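PhiAB6 tailspike (Unidentified phage, PDB 5JS4) probably binds and fragments the exopolysaccharide of Acinetobacter baumannii as a trimeric beta-helical tailspike. Local coordinates at residues Gln264-Asp268 / Asp291-Lys295. Residues are numbered along the deposited sequence; the frame is centred on the assembly and turned at random.
Sequences QAYCD and DLKGK
The carboxamide of Gln-264 pairs with both backbone polar groups of Asp-291. Asp-291 N gives its hydrogen to Gln-264 OE1 at 2.8 Å, on a lone pair in the carbonyl plane. Gln-264 NE2 returns a bond to Asp-291 O at 2.9 Å. Two bonds to one residue should fix the rotation of the amide. The Gln-264 chain runs with CG anti to the backbone N (chi1 -164°) and then bends at chi2 (59°), which brings the amide to strand 290-291. The amide takes up the side of that strand away from strand 328-333.

The close packing lies at Cys-267. Its SG sits 3.7 Å from Leu-292 CA and 3.8 Å from Leu-292 CD2, while Leu-276 also touches the cysteine. Next to it, the chain of Lys-295 reaches over to the helix, and its CE comes to 3.5 Å from Cys-267 O. Its CD meets the edge of the Tyr-266 ring, 4.0 Å from CE1, and its NZ bonds to Gly-273 O. Leu-312 of the second subunit packs on this lysine.

The solvent side is looser and polar. Lys-293 NZ forms a salt bridge with Asp-268 OD1 at 2.8 Å. Gln-264 NE2 reaches the same oxygen at 3.1 Å, from the opposite face of the carboxylate. Within 291-295, Asp-291 OD1 accepts from Lys-293 N in an Asx turn and also bonds to Asn-332 ND2.

Gln-264 NE2 thus uses both hydrogens, one on Asp-291 O and one on Asp-268 OD1. The amide and Asp-268 hold each other beside Lys-293, and polar bonds join helix 260-268 to the start of the beta-helix.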
loop_
_atom_site.group_PDB
_atom_site.type_symbol
_atom_site.label_atom_id
_atom_site.label_comp_id
_atom_site.label_asym_id
_atom_site.label_seq_id
_atom_site.Cartn_x
_atom_site.Cartn_y
_atom_site.Cartn_z
ATOM N N GLN A 264 -6.303 39.408 -15.322
ATOM C CA GLN A 264 -6.250 39.180 -16.764
ATOM C C GLN A 264 -5.035 39.851 -17.405
ATOM O O GLN A 264 -4.392 39.270 -18.280
ATOM C CB GLN A 264 -7.533 39.653 -17.452
ATOM C CG GLN A 264 -7.691 39.096 -18.858
ATOM C CD GLN A 264 -7.723 37.580 -18.856
ATOM O OE1 GLN A 264 -8.637 36.983 -18.293
ATOM N NE2 GLN A 264 -6.718 36.951 -19.466
ATOM N N ALA A 265 -4.726 41.070 -16.965
ATOM C CA ALA A 265 -3.554 41.794 -17.456
ATOM C C ALA A 265 -2.274 41.012 -17.176
ATOM O O ALA A 265 -1.384 40.935 -18.024
ATOM C CB ALA A 265 -3.482 43.175 -16.825
ATOM N N TYR A 266 -2.192 40.425 -15.986
ATOM C CA TYR A 266 -1.062 39.569 -15.632
ATOM C C TYR A 266 -0.904 38.429 -16.639
ATOM O O TYR A 266 0.193 38.174 -17.138
ATOM C CB TYR A 266 -1.254 38.992 -14.228
ATOM C CG TYR A 266 -0.115 38.109 -13.776
ATOM C CD1 TYR A 266 0.041 36.823 -14.285
ATOM C CD2 TYR A 266 0.811 38.561 -12.842
ATOM C CE1 TYR A 266 1.089 36.021 -13.886
ATOM C CE2 TYR A 266 1.856 37.759 -12.427
ATOM C CZ TYR A 266 1.989 36.490 -12.955
ATOM O OH TYR A 266 3.022 35.687 -12.551
ATOM N N CYS A 267 -2.007 37.743 -16.924
ATOM C CA CYS A 267 -1.986 36.585 -17.817
ATOM C C CYS A 267 -1.741 36.961 -19.278
ATOM O O CYS A 267 -1.255 36.140 -20.053
ATOM C CB CYS A 267 -3.283 35.787 -17.685
ATOM S SG CYS A 267 -3.517 35.086 -16.036
ATOM N N ASP A 268 -2.078 38.198 -19.644
ATOM C CA ASP A 268 -1.859 38.701 -21.003
ATOM C C ASP A 268 -0.473 39.325 -21.191
ATOM O O ASP A 268 -0.066 39.601 -22.321
ATOM C CB ASP A 268 -2.924 39.743 -21.359
ATOM C CG ASP A 268 -4.326 39.162 -21.425
ATOM O OD1 ASP A 268 -4.488 37.924 -21.378
ATOM O OD2 ASP A 268 -5.275 39.961 -21.529
ATOM N N ASP A 291 -9.267 34.297 -17.676
ATOM C CA ASP A 291 -8.666 33.321 -18.574
ATOM C C ASP A 291 -7.174 33.281 -18.265
ATOM O O ASP A 291 -6.452 34.233 -18.551
ATOM C CB ASP A 291 -8.916 33.722 -20.032
ATOM C CG ASP A 291 -8.460 32.669 -21.029
ATOM O OD1 ASP A 291 -7.680 31.764 -20.660
ATOM O OD2 ASP A 291 -8.879 32.747 -22.203
ATOM N N LEU A 292 -6.720 32.181 -17.667
ATOM C CA LEU A 292 -5.322 32.052 -17.249
ATOM C C LEU A 292 -4.348 31.925 -18.420
ATOM O O LEU A 292 -3.140 32.042 -18.232
ATOM C CB LEU A 292 -5.150 30.867 -16.288
ATOM C CG LEU A 292 -5.721 31.083 -14.882
ATOM C CD1 LEU A 292 -5.815 29.765 -14.130
ATOM C CD2 LEU A 292 -4.894 32.084 -14.086
ATOM N N LYS A 293 -4.872 31.677 -19.618
ATOM C CA LYS A 293 -4.056 31.602 -20.831
ATOM C C LYS A 293 -2.928 30.577 -20.690
ATOM O O LYS A 293 -1.819 30.798 -21.171
ATOM C CB LYS A 293 -3.462 32.975 -21.184
ATOM C CG LYS A 293 -4.467 34.106 -21.315
ATOM C CD LYS A 293 -5.375 33.911 -22.517
ATOM C CE LYS A 293 -6.201 35.156 -22.800
ATOM N NZ LYS A 293 -5.409 36.237 -23.456
ATOM N N GLY A 294 -3.212 29.465 -20.016
ATOM C CA GLY A 294 -2.235 28.393 -19.856
ATOM C C GLY A 294 -1.283 28.567 -18.688
ATOM O O GLY A 294 -0.418 27.718 -18.466
ATOM N N LYS A 295 -1.425 29.656 -17.938
ATOM C CA LYS A 295 -0.617 29.840 -16.740
ATOM C C LYS A 295 -1.208 29.040 -15.593
ATOM O O LYS A 295 -2.421 28.926 -15.459
ATOM C CB LYS A 295 -0.512 31.316 -16.362
ATOM C CG LYS A 295 0.209 32.132 -17.418
ATOM C CD LYS A 295 0.562 33.516 -16.921
ATOM C CE LYS A 295 1.063 34.391 -18.053
ATOM N NZ LYS A 295 2.385 33.961 -18.596
#